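Phosphoribosylaminoimidazole-succinocarboxamide synthase (Pyrococcus horikoshii, PDB 4O7W) catalyses the ATP-dependent joining of L-aspartate to the carboxylate of carboxyaminoimidazole ribonucleotide, a step of de novo purine synthesis. Local coordinates at residues A[88-93]-A[117-122]; A[93-98]-A[168-173]; A[173-178]-A[188-193]. All coordinates share one frame; numbering follows the deposited sequence.

Contact 1: residues A[88-93]-A[117-122]. With TYD (thymidine-5'-diphosphate), chain B; ATP (adenosine-5'-triphosphate), chain C.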
# COMPACT_ATOMS: atom_id res chain seq x y z
N LEU A 88 -8.26 -8.69 -7.12
CA LEU A 88 -7.09 -7.83 -7.22
C LEU A 88 -7.00 -7.16 -8.57
O LEU A 88 -7.45 -7.69 -9.59
CB LEU A 88 -5.79 -8.61 -6.98
CG LEU A 88 -5.54 -9.32 -5.63
CD1 LEU A 88 -4.31 -10.22 -5.74
CD2 LEU A 88 -5.40 -8.34 -4.47
N GLU A 89 -6.42 -5.97 -8.56
CA GLU A 89 -5.89 -5.36 -9.76
C GLU A 89 -4.40 -5.24 -9.50
O GLU A 89 -3.99 -4.65 -8.49
CB GLU A 89 -6.58 -4.03 -10.01
CG GLU A 89 -7.98 -4.24 -10.59
CD GLU A 89 -8.94 -3.09 -10.33
OE1 GLU A 89 -10.08 -3.15 -10.86
OE2 GLU A 89 -8.57 -2.14 -9.59
N VAL A 90 -3.59 -5.86 -10.36
CA VAL A 90 -2.14 -5.97 -10.20
C VAL A 90 -1.47 -5.00 -11.15
O VAL A 90 -1.52 -5.18 -12.36
CB VAL A 90 -1.65 -7.41 -10.44
CG1 VAL A 90 -0.13 -7.52 -10.21
CG2 VAL A 90 -2.38 -8.38 -9.51
N VAL A 91 -0.87 -3.95 -10.60
CA VAL A 91 -0.33 -2.89 -11.43
C VAL A 91 1.21 -2.98 -11.48
O VAL A 91 1.88 -3.07 -10.45
CB VAL A 91 -0.81 -1.50 -10.94
CG1 VAL A 91 -0.14 -0.40 -11.75
CG2 VAL A 91 -2.34 -1.38 -11.04
N VAL A 92 1.76 -3.00 -12.70
CA VAL A 92 3.21 -2.98 -12.91
C VAL A 92 3.58 -1.64 -13.54
O VAL A 92 2.89 -1.16 -14.44
CB VAL A 92 3.64 -4.14 -13.85
CG1 VAL A 92 5.16 -4.20 -13.97
CG2 VAL A 92 3.10 -5.48 -13.36
N ARG A 93 4.64 -1.00 -13.04
CA ARG A 93 5.00 0.36 -13.45
C ARG A 93 6.51 0.44 -13.80
O ARG A 93 7.36 0.04 -13.00
CB ARG A 93 4.61 1.37 -12.35
CG ARG A 93 3.37 0.96 -11.53
CD ARG A 93 2.88 2.03 -10.54
NE ARG A 93 2.27 3.14 -11.25
CZ ARG A 93 1.02 3.58 -11.12
NH1 ARG A 93 0.15 3.05 -10.25
NH2 ARG A 93 0.63 4.58 -11.89
N VAL A 117 5.55 -3.14 -8.55
CA VAL A 117 4.28 -3.88 -8.59
C VAL A 117 3.43 -3.37 -7.44
O VAL A 117 3.91 -3.27 -6.31
CB VAL A 117 4.48 -5.41 -8.44
CG1 VAL A 117 3.15 -6.14 -8.64
CG2 VAL A 117 5.53 -5.93 -9.41
N GLU A 118 2.18 -3.04 -7.73
CA GLU A 118 1.23 -2.58 -6.72
C GLU A 118 -0.00 -3.47 -6.78
O GLU A 118 -0.47 -3.86 -7.87
CB GLU A 118 0.84 -1.12 -6.95
CG GLU A 118 1.99 -0.12 -6.89
CD GLU A 118 1.59 1.28 -7.34
OE1 GLU A 118 0.53 1.44 -7.99
OE2 GLU A 118 2.34 2.24 -7.05
N LEU A 119 -0.51 -3.82 -5.61
CA LEU A 119 -1.73 -4.60 -5.50
C LEU A 119 -2.85 -3.69 -5.03
O LEU A 119 -2.69 -2.98 -4.05
CB LEU A 119 -1.54 -5.71 -4.47
CG LEU A 119 -0.37 -6.66 -4.75
CD1 LEU A 119 -0.19 -7.56 -3.54
CD2 LEU A 119 -0.62 -7.45 -6.03
N TYR A 120 -3.97 -3.73 -5.74
CA TYR A 120 -5.16 -2.96 -5.39
C TYR A 120 -6.29 -3.94 -5.13
O TYR A 120 -6.54 -4.84 -5.93
CB TYR A 120 -5.55 -1.99 -6.51
CG TYR A 120 -4.57 -0.85 -6.67
CD1 TYR A 120 -4.70 0.31 -5.91
CD2 TYR A 120 -3.49 -0.97 -7.55
CE1 TYR A 120 -3.79 1.35 -6.04
CE2 TYR A 120 -2.58 0.06 -7.69
CZ TYR A 120 -2.72 1.21 -6.93
OH TYR A 120 -1.79 2.21 -7.09
N TYR A 121 -6.96 -3.77 -4.01
CA TYR A 121 -8.08 -4.62 -3.66
C TYR A 121 -9.33 -4.16 -4.42
O TYR A 121 -9.76 -3.01 -4.30
CB TYR A 121 -8.26 -4.57 -2.14
CG TYR A 121 -9.55 -5.18 -1.60
CD1 TYR A 121 -10.10 -6.35 -2.15
CD2 TYR A 121 -10.19 -4.60 -0.50
CE1 TYR A 121 -11.26 -6.91 -1.63
CE2 TYR A 121 -11.34 -5.15 0.03
CZ TYR A 121 -11.87 -6.28 -0.54
OH TYR A 121 -13.00 -6.78 0.01
N LYS A 122 -9.90 -5.05 -5.22
CA LYS A 122 -11.13 -4.75 -5.98
C LYS A 122 -12.34 -4.71 -5.08
O LYS A 122 -12.88 -5.74 -4.71
CB LYS A 122 -11.37 -5.79 -7.07
CG LYS A 122 -10.51 -5.58 -8.29
CD LYS A 122 -10.81 -6.64 -9.33
CE LYS A 122 -12.08 -6.31 -10.06
NZ LYS A 122 -12.16 -7.12 -11.29
PA TYD B . -2.90 4.33 -11.90
O1A TYD B . -1.87 5.36 -12.27
O2A TYD B . -2.67 3.61 -10.59
O3A TYD B . -4.39 4.93 -11.79
PB TYD B . -5.15 5.98 -12.75
O1B TYD B . -4.13 7.01 -13.18
O2B TYD B . -5.63 5.14 -13.92
O3B TYD B . -6.28 6.45 -11.88
O5' TYD B . -3.02 3.30 -13.11
C5' TYD B . -1.90 2.49 -13.45
C4' TYD B . -2.15 1.72 -14.75
O4' TYD B . -3.01 0.61 -14.47
C3' TYD B . -2.82 2.52 -15.86
O3' TYD B . -2.31 2.05 -17.11
C2' TYD B . -4.28 2.15 -15.80
C1' TYD B . -4.25 0.76 -15.18
N1 TYD B . -5.35 0.52 -14.24
C2 TYD B . -6.63 0.13 -14.72
O2 TYD B . -6.82 -0.02 -15.94
N3 TYD B . -7.64 -0.10 -13.86
C4 TYD B . -7.44 0.02 -12.53
O4 TYD B . -8.37 -0.21 -11.74
C5 TYD B . -6.11 0.41 -11.99
C5M TYD B . -5.86 0.55 -10.50
C6 TYD B . -5.10 0.65 -12.91
PG ATP C . -15.28 -4.93 -11.79
O1G ATP C . -16.07 -4.43 -10.59
O2G ATP C . -15.81 -6.21 -12.37
O3G ATP C . -13.79 -4.87 -11.61
PB ATP C . -16.46 -4.04 -14.23
O1B ATP C . -17.79 -4.59 -13.80
O2B ATP C . -16.38 -2.73 -14.97
O3B ATP C . -15.54 -3.82 -12.92
PA ATP C . -15.69 -5.21 -16.72
O1A ATP C . -14.28 -5.00 -17.21
O2A ATP C . -16.77 -4.34 -17.31
O3A ATP C . -15.67 -5.16 -15.10
O5' ATP C . -16.13 -6.74 -17.01
C5' ATP C . -15.24 -7.85 -16.83
C4' ATP C . -15.53 -8.58 -15.51
O4' ATP C . -15.27 -10.00 -15.64
C3' ATP C . -14.60 -8.14 -14.41
O3' ATP C . -15.32 -8.32 -13.19
C2' ATP C . -13.45 -9.13 -14.47
O2' ATP C . -12.72 -9.22 -13.26
C1' ATP C . -14.19 -10.42 -14.79
N9 ATP C . -13.35 -11.41 -15.52
C8 ATP C . -12.39 -11.16 -16.42
N7 ATP C . -11.85 -12.30 -16.89
C5 ATP C . -12.50 -13.33 -16.30
C6 ATP C . -12.46 -14.82 -16.33
N6 ATP C . -11.59 -15.49 -17.12
N1 ATP C . -13.31 -15.50 -15.52
C2 ATP C . -14.19 -14.88 -14.72
N3 ATP C . -14.29 -13.55 -14.65
C4 ATP C . -13.49 -12.74 -15.40

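Contact 2: residues A[93-98]-A[168-173]. With TYD (thymidine-5'-diphosphate), chain B.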
# COMPACT_ATOMS: atom_id res chain seq x y z
N ARG A 93 4.64 -1.00 -13.04
CA ARG A 93 5.00 0.36 -13.45
C ARG A 93 6.51 0.44 -13.80
O ARG A 93 7.36 0.04 -13.00
CB ARG A 93 4.61 1.37 -12.35
CG ARG A 93 3.37 0.96 -11.53
CD ARG A 93 2.88 2.03 -10.54
NE ARG A 93 2.27 3.14 -11.25
CZ ARG A 93 1.02 3.58 -11.12
NH1 ARG A 93 0.15 3.05 -10.25
NH2 ARG A 93 0.63 4.58 -11.89
N ASN A 94 6.82 0.92 -15.01
CA ASN A 94 8.20 1.13 -15.48
C ASN A 94 8.61 2.59 -15.45
O ASN A 94 9.78 2.93 -15.22
CB ASN A 94 8.38 0.59 -16.90
CG ASN A 94 7.97 -0.86 -17.03
OD1 ASN A 94 8.49 -1.72 -16.30
ND2 ASN A 94 7.02 -1.15 -17.92
N VAL A 95 7.63 3.46 -15.70
CA VAL A 95 7.83 4.89 -15.79
C VAL A 95 6.76 5.56 -14.92
O VAL A 95 5.59 5.12 -14.91
CB VAL A 95 7.70 5.35 -17.26
CG1 VAL A 95 7.63 6.86 -17.38
CG2 VAL A 95 8.87 4.79 -18.08
N VAL A 96 7.15 6.59 -14.18
CA VAL A 96 6.26 7.34 -13.28
C VAL A 96 5.16 8.07 -14.06
O VAL A 96 5.44 8.84 -15.00
CB VAL A 96 7.06 8.33 -12.39
CG1 VAL A 96 6.14 9.21 -11.55
CG2 VAL A 96 8.02 7.55 -11.49
N ALA A 97 3.92 7.76 -13.69
CA ALA A 97 2.72 8.37 -14.27
C ALA A 97 1.55 8.09 -13.35
O ALA A 97 1.66 7.28 -12.42
CB ALA A 97 2.45 7.79 -15.66
N GLY A 98 0.43 8.76 -13.60
CA GLY A 98 -0.80 8.54 -12.86
C GLY A 98 -0.64 8.67 -11.36
O GLY A 98 0.01 9.60 -10.87
N GLY A 168 8.54 1.00 -31.21
CA GLY A 168 8.58 2.43 -30.90
C GLY A 168 7.56 2.84 -29.85
O GLY A 168 7.12 4.00 -29.82
N ILE A 169 7.17 1.90 -28.99
CA ILE A 169 6.19 2.20 -27.93
C ILE A 169 6.78 1.89 -26.55
O ILE A 169 7.33 0.82 -26.32
CB ILE A 169 4.86 1.43 -28.14
CG1 ILE A 169 4.18 1.90 -29.43
CG2 ILE A 169 3.91 1.61 -26.95
CD1 ILE A 169 3.30 0.84 -30.07
N ILE A 170 6.67 2.86 -25.66
CA ILE A 170 7.08 2.70 -24.28
C ILE A 170 5.89 2.24 -23.45
O ILE A 170 4.84 2.88 -23.42
CB ILE A 170 7.63 4.02 -23.70
CG1 ILE A 170 8.83 4.50 -24.54
CG2 ILE A 170 8.03 3.81 -22.25
CD1 ILE A 170 9.19 5.96 -24.29
N LEU A 171 6.07 1.10 -22.80
CA LEU A 171 5.09 0.59 -21.87
C LEU A 171 5.35 1.26 -20.52
O LEU A 171 6.27 0.89 -19.80
CB LEU A 171 5.16 -0.93 -21.77
CG LEU A 171 4.22 -1.63 -20.77
CD1 LEU A 171 2.75 -1.46 -21.16
CD2 LEU A 171 4.60 -3.10 -20.67
N VAL A 172 4.53 2.25 -20.21
CA VAL A 172 4.73 3.08 -19.03
C VAL A 172 4.30 2.32 -17.76
O VAL A 172 5.06 2.23 -16.80
CB VAL A 172 3.97 4.41 -19.19
CG1 VAL A 172 3.81 5.14 -17.86
CG2 VAL A 172 4.66 5.27 -20.24
N ASP A 173 3.08 1.77 -17.79
CA ASP A 173 2.54 0.94 -16.71
C ASP A 173 1.32 0.22 -17.26
O ASP A 173 0.93 0.48 -18.40
CB ASP A 173 2.16 1.79 -15.48
CG ASP A 173 1.14 2.88 -15.79
OD1 ASP A 173 0.32 2.69 -16.70
OD2 ASP A 173 1.16 3.92 -15.12
PA TYD B . -2.90 4.33 -11.90
O1A TYD B . -1.87 5.36 -12.27
O2A TYD B . -2.67 3.61 -10.59
O3A TYD B . -4.39 4.93 -11.79
PB TYD B . -5.15 5.98 -12.75
O1B TYD B . -4.13 7.01 -13.18
O2B TYD B . -5.63 5.14 -13.92
O3B TYD B . -6.28 6.45 -11.88
O5' TYD B . -3.02 3.30 -13.11
C5' TYD B . -1.90 2.49 -13.45
C4' TYD B . -2.15 1.72 -14.75
O4' TYD B . -3.01 0.61 -14.47
C3' TYD B . -2.82 2.52 -15.86
O3' TYD B . -2.31 2.05 -17.11
C2' TYD B . -4.28 2.15 -15.80
C1' TYD B . -4.25 0.76 -15.18
N1 TYD B . -5.35 0.52 -14.24
C2 TYD B . -6.63 0.13 -14.72
O2 TYD B . -6.82 -0.02 -15.94
N3 TYD B . -7.64 -0.10 -13.86
C4 TYD B . -7.44 0.02 -12.53
O4 TYD B . -8.37 -0.21 -11.74
C5 TYD B . -6.11 0.41 -11.99
C5M TYD B . -5.86 0.55 -10.50
C6 TYD B . -5.10 0.65 -12.91
O HOH W 1 3.36 4.52 -13.48

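Contact 3: residues A[173-178]-A[188-193]. With TYD (thymidine-5'-diphosphate), chain B; ATP (adenosine-5'-triphosphate), chain C.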
# COMPACT_ATOMS: atom_id res chain seq x y z
N ASP A 173 3.08 1.77 -17.79
CA ASP A 173 2.54 0.94 -16.71
C ASP A 173 1.32 0.22 -17.26
O ASP A 173 0.93 0.48 -18.40
CB ASP A 173 2.16 1.79 -15.48
CG ASP A 173 1.14 2.88 -15.79
OD1 ASP A 173 0.32 2.69 -16.70
OD2 ASP A 173 1.16 3.92 -15.12
N PHE A 174 0.75 -0.68 -16.46
CA PHE A 174 -0.43 -1.44 -16.89
C PHE A 174 -1.02 -2.22 -15.73
O PHE A 174 -0.35 -2.42 -14.70
CB PHE A 174 -0.11 -2.40 -18.06
CG PHE A 174 0.92 -3.46 -17.72
CD1 PHE A 174 0.53 -4.74 -17.37
CD2 PHE A 174 2.28 -3.18 -17.80
CE1 PHE A 174 1.46 -5.73 -17.08
CE2 PHE A 174 3.23 -4.16 -17.51
CZ PHE A 174 2.82 -5.44 -17.13
N LYS A 175 -2.25 -2.68 -15.91
CA LYS A 175 -2.96 -3.41 -14.87
C LYS A 175 -3.35 -4.80 -15.40
O LYS A 175 -3.84 -4.93 -16.52
CB LYS A 175 -4.20 -2.63 -14.44
CG LYS A 175 -5.02 -3.30 -13.32
CD LYS A 175 -6.11 -4.23 -13.86
CE LYS A 175 -7.27 -3.45 -14.52
NZ LYS A 175 -8.13 -4.36 -15.35
N LEU A 176 -3.12 -5.82 -14.58
CA LEU A 176 -3.59 -7.17 -14.85
C LEU A 176 -4.55 -7.66 -13.78
O LEU A 176 -4.60 -7.11 -12.66
CB LEU A 176 -2.42 -8.16 -14.91
CG LEU A 176 -1.29 -7.86 -15.90
CD1 LEU A 176 -0.13 -8.82 -15.63
CD2 LEU A 176 -1.75 -7.91 -17.35
N GLU A 177 -5.30 -8.71 -14.14
CA GLU A 177 -6.14 -9.45 -13.23
C GLU A 177 -5.93 -10.95 -13.45
O GLU A 177 -5.51 -11.39 -14.55
CB GLU A 177 -7.62 -9.08 -13.44
CG GLU A 177 -7.95 -7.60 -13.20
CD GLU A 177 -9.44 -7.30 -13.27
OE1 GLU A 177 -10.28 -8.21 -13.14
OE2 GLU A 177 -9.79 -6.12 -13.43
N PHE A 178 -6.19 -11.72 -12.41
CA PHE A 178 -5.86 -13.13 -12.37
C PHE A 178 -6.98 -13.88 -11.69
O PHE A 178 -7.68 -13.33 -10.83
CB PHE A 178 -4.59 -13.35 -11.52
CG PHE A 178 -3.34 -12.79 -12.12
CD1 PHE A 178 -2.54 -13.57 -12.96
CD2 PHE A 178 -2.95 -11.48 -11.85
CE1 PHE A 178 -1.36 -13.07 -13.50
CE2 PHE A 178 -1.78 -10.96 -12.40
CZ PHE A 178 -0.99 -11.75 -13.23
N LEU A 188 -3.85 -15.75 -16.10
CA LEU A 188 -4.01 -14.34 -16.42
C LEU A 188 -5.35 -14.12 -17.10
O LEU A 188 -5.74 -14.89 -17.98
CB LEU A 188 -2.86 -13.87 -17.31
CG LEU A 188 -2.88 -12.42 -17.81
CD1 LEU A 188 -2.75 -11.47 -16.65
CD2 LEU A 188 -1.72 -12.21 -18.77
N ALA A 189 -6.07 -13.08 -16.67
CA ALA A 189 -7.47 -12.94 -17.02
C ALA A 189 -7.81 -11.54 -17.56
O ALA A 189 -6.93 -10.82 -18.06
CB ALA A 189 -8.34 -13.31 -15.82
N ASP A 190 -9.09 -11.16 -17.46
CA ASP A 190 -9.57 -9.86 -17.94
C ASP A 190 -9.04 -9.45 -19.34
O ASP A 190 -9.10 -10.25 -20.28
CB ASP A 190 -9.28 -8.77 -16.89
CG ASP A 190 -10.18 -7.55 -17.05
OD1 ASP A 190 -9.64 -6.46 -17.25
OD2 ASP A 190 -11.42 -7.70 -16.98
N GLU A 191 -8.52 -8.23 -19.48
CA GLU A 191 -8.13 -7.70 -20.78
C GLU A 191 -6.74 -7.12 -20.74
O GLU A 191 -6.21 -6.84 -19.65
CB GLU A 191 -9.13 -6.61 -21.24
CG GLU A 191 -8.96 -5.26 -20.53
CD GLU A 191 -9.97 -4.20 -20.96
OE1 GLU A 191 -9.82 -3.58 -22.04
OE2 GLU A 191 -10.92 -3.97 -20.19
N ILE A 192 -6.16 -6.90 -21.92
CA ILE A 192 -4.94 -6.11 -22.06
C ILE A 192 -5.13 -5.20 -23.27
O ILE A 192 -5.10 -5.65 -24.42
CB ILE A 192 -3.66 -6.99 -22.23
CG1 ILE A 192 -3.46 -7.93 -21.04
CG2 ILE A 192 -2.42 -6.12 -22.39
CD1 ILE A 192 -2.29 -8.89 -21.21
N SER A 193 -5.35 -3.92 -23.00
CA SER A 193 -5.70 -2.97 -24.04
C SER A 193 -5.18 -1.58 -23.69
O SER A 193 -4.62 -1.38 -22.61
CB SER A 193 -7.21 -2.94 -24.19
OG SER A 193 -7.79 -2.33 -23.05
PA TYD B . -2.90 4.33 -11.90
O1A TYD B . -1.87 5.36 -12.27
O2A TYD B . -2.67 3.61 -10.59
O3A TYD B . -4.39 4.93 -11.79
PB TYD B . -5.15 5.98 -12.75
O1B TYD B . -4.13 7.01 -13.18
O2B TYD B . -5.63 5.14 -13.92
O3B TYD B . -6.28 6.45 -11.88
O5' TYD B . -3.02 3.30 -13.11
C5' TYD B . -1.90 2.49 -13.45
C4' TYD B . -2.15 1.72 -14.75
O4' TYD B . -3.01 0.61 -14.47
C3' TYD B . -2.82 2.52 -15.86
O3' TYD B . -2.31 2.05 -17.11
C2' TYD B . -4.28 2.15 -15.80
C1' TYD B . -4.25 0.76 -15.18
N1 TYD B . -5.35 0.52 -14.24
C2 TYD B . -6.63 0.13 -14.72
O2 TYD B . -6.82 -0.02 -15.94
N3 TYD B . -7.64 -0.10 -13.86
C4 TYD B . -7.44 0.02 -12.53
O4 TYD B . -8.37 -0.21 -11.74
C5 TYD B . -6.11 0.41 -11.99
C5M TYD B . -5.86 0.55 -10.50
C6 TYD B . -5.10 0.65 -12.91
PG ATP C . -15.28 -4.93 -11.79
O1G ATP C . -16.07 -4.43 -10.59
O2G ATP C . -15.81 -6.21 -12.37
O3G ATP C . -13.79 -4.87 -11.61
PB ATP C . -16.46 -4.04 -14.23
O1B ATP C . -17.79 -4.59 -13.80
O2B ATP C . -16.38 -2.73 -14.97
O3B ATP C . -15.54 -3.82 -12.92
PA ATP C . -15.69 -5.21 -16.72
O1A ATP C . -14.28 -5.00 -17.21
O2A ATP C . -16.77 -4.34 -17.31
O3A ATP C . -15.67 -5.16 -15.10
O5' ATP C . -16.13 -6.74 -17.01
C5' ATP C . -15.24 -7.85 -16.83
C4' ATP C . -15.53 -8.58 -15.51
O4' ATP C . -15.27 -10.00 -15.64
C3' ATP C . -14.60 -8.14 -14.41
O3' ATP C . -15.32 -8.32 -13.19
C2' ATP C . -13.45 -9.13 -14.47
O2' ATP C . -12.72 -9.22 -13.26
C1' ATP C . -14.19 -10.42 -14.79
N9 ATP C . -13.35 -11.41 -15.52
C8 ATP C . -12.39 -11.16 -16.42
N7 ATP C . -11.85 -12.30 -16.89
C5 ATP C . -12.50 -13.33 -16.30
C6 ATP C . -12.46 -14.82 -16.33
N6 ATP C . -11.59 -15.49 -17.12
N1 ATP C . -13.31 -15.50 -15.52
C2 ATP C . -14.19 -14.88 -14.72
N3 ATP C . -14.29 -13.55 -14.65
C4 ATP C . -13.49 -12.74 -15.40
O HOH W 2 -6.49 -5.68 -17.07
O HOH W 3 -10.32 -3.76 -17.06
O HOH W 4 -5.08 -8.91 -17.19

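Contact 1: residues A[88-93]-A[117-122]
L88 to V92 pairs with V117 to Y121 as adjacent antiparallel strands, their short axes 158° apart, through paired backbone bonds between E89 and Y120 and between V91 and E118; E118 N to V91 O, at 2.7 Å, is the shortest. The E118 carboxylate holds R93, which in turn meets the alpha phosphate of the bound thymidine diphosphate. Its OE1 is gripped from opposite faces of the carboxylate plane: R93 NH1 comes in on the syn side, tilted out of the plane, at 2.8 Å as a salt bridge, and Y120 OH donates to OE1 from above the plane at 2.6 Å. NH1 also donates to O2A of the nucleotide (2.9 Å), which puts E118 OE1 and the Y120 hydroxyl in a second shell behind the phosphate. With CG anti to its carbonyl carbon (chi1 -69°), Y120 brings CE2 obliquely to within 3.7 Å of V91 CG2, and the thymine methyl rests over one face of the ring, toward its rim. K122 CG crosses the E89 carboxylate (3.6 Å from OE1), while K122 NZ forms a salt bridge with E177. On the other side of the sheet V90 touches V117 and L119, then F178 of strand 169-180; V92 and V117 pack against helix 143-165, and V117 also meets Y134 of the second subunit.

Contact 2: residues A[93-98]-A[168-173]
R93 and D173 lie side by side because the arginine chain kinks at chi3 (71°) while D173 holds CG between its own backbone N and carbonyl carbon (chi1 58°), so both polar ends face the bound nucleotide. The guanidinium and carboxylate planes stand 90° apart, and R93 NH2 reaches D173 OD2 only in a long, weak salt bridge of 3.3 Å. The nucleotide takes the shorter bonds: NH2 donates to O1A of the alpha phosphate at 2.6 Å, with that oxygen in the guanidinium plane, and D173 OD1 accepts from the deoxyribose hydroxyl O3' at 2.7 Å. A water accepts from R93 NE (2.8 Å) and sits beside D173 OD2 and V95 O. With an alanine here in place of the arginine, these donors are gone, and the change would probably leave the alpha phosphate and E118 without this counter-charge and the water with one support fewer. At N94 the chain turns a corner, and V172 O secures the bend by accepting from N94 N (2.8 Å) and V95 N (3.1 Å), the latter in the carbonyl plane. N94 ND2 approaches L171 O at 2.9 Å from above the carbonyl plane, while its OD1 is bonded to N157. V172 CG1 packs 3.7 Å from A97 CB and also touches V95 CB. R198 of strand 197-201 is a second partner of D173 and also bonds the nucleotide; L171 packs on helix 143-165, and V95 touches E111 of strand 111-121.

Contact 3: residues A[173-178]-A[188-193]
A beta hairpin, strand 169-180 turning back into 186-188, parts beyond the F178-L188 pair, where residues 189-190 lie beside the ATP base, and a salt-bridge network of K175, E177 and D190 ties the two sides. A189 N still bonds to E177 O (2.8 Å), its donor tilted from the carbonyl plane. L188 CD1 is the centre of the apolar contacts: it lies over one face of the F178 ring in a CH-pi contact, 4.1 Å from the centroid, and 3.8 Å from L176 CB. L176 CD2 continues the apolar row to I192, which packs on helix 45-62. Two bends, at chi2 (-90°) and chi3 (-72°), fold the K175 chain so that its CB and CE run over one face of the thymine ring and NZ arrives among the acids. There NZ bonds to E177 OE2 on the anti side (3.1 Å) and makes a salt bridge to D190 OD1 (3.2 Å). The two carboxylates are stacked, their planes 3° apart, with E177 OE2 and D190 OD1 at 3.8 Å; the lysine, with K122 on E177 and K13 on D190, would offset their repulsion. Waters fill in the network, one bridging K175 NZ, D190 OD1 and E191 OE2. The other oxygen of E177, OE1, accepts from the ATP ribose hydroxyl O2' at 2.6 Å.

All three contacts are buried and meet on one antiparallel sheet, whose strands 84-93 and 169-180 are neighbours. Contact 1 is regular strand pairing and the one that reaches the second subunit; contacts 2 and 3 work where the chain leaves regular pairing, at a corner and beyond a hairpin. R93 belongs to contacts 1 and 2, D173 to contacts 2 and 3, and K122 of contact 1 bridges to E177 of contact 3. Their chemistry follows position: contact 2 meets the phosphate and deoxyribose of the thymidine nucleotide, contact 3 spans that nucleotide and ATP with stacked acids and a lysine, and contact 1 supplies residues to both ligands, consistent with a shared active-site cleft.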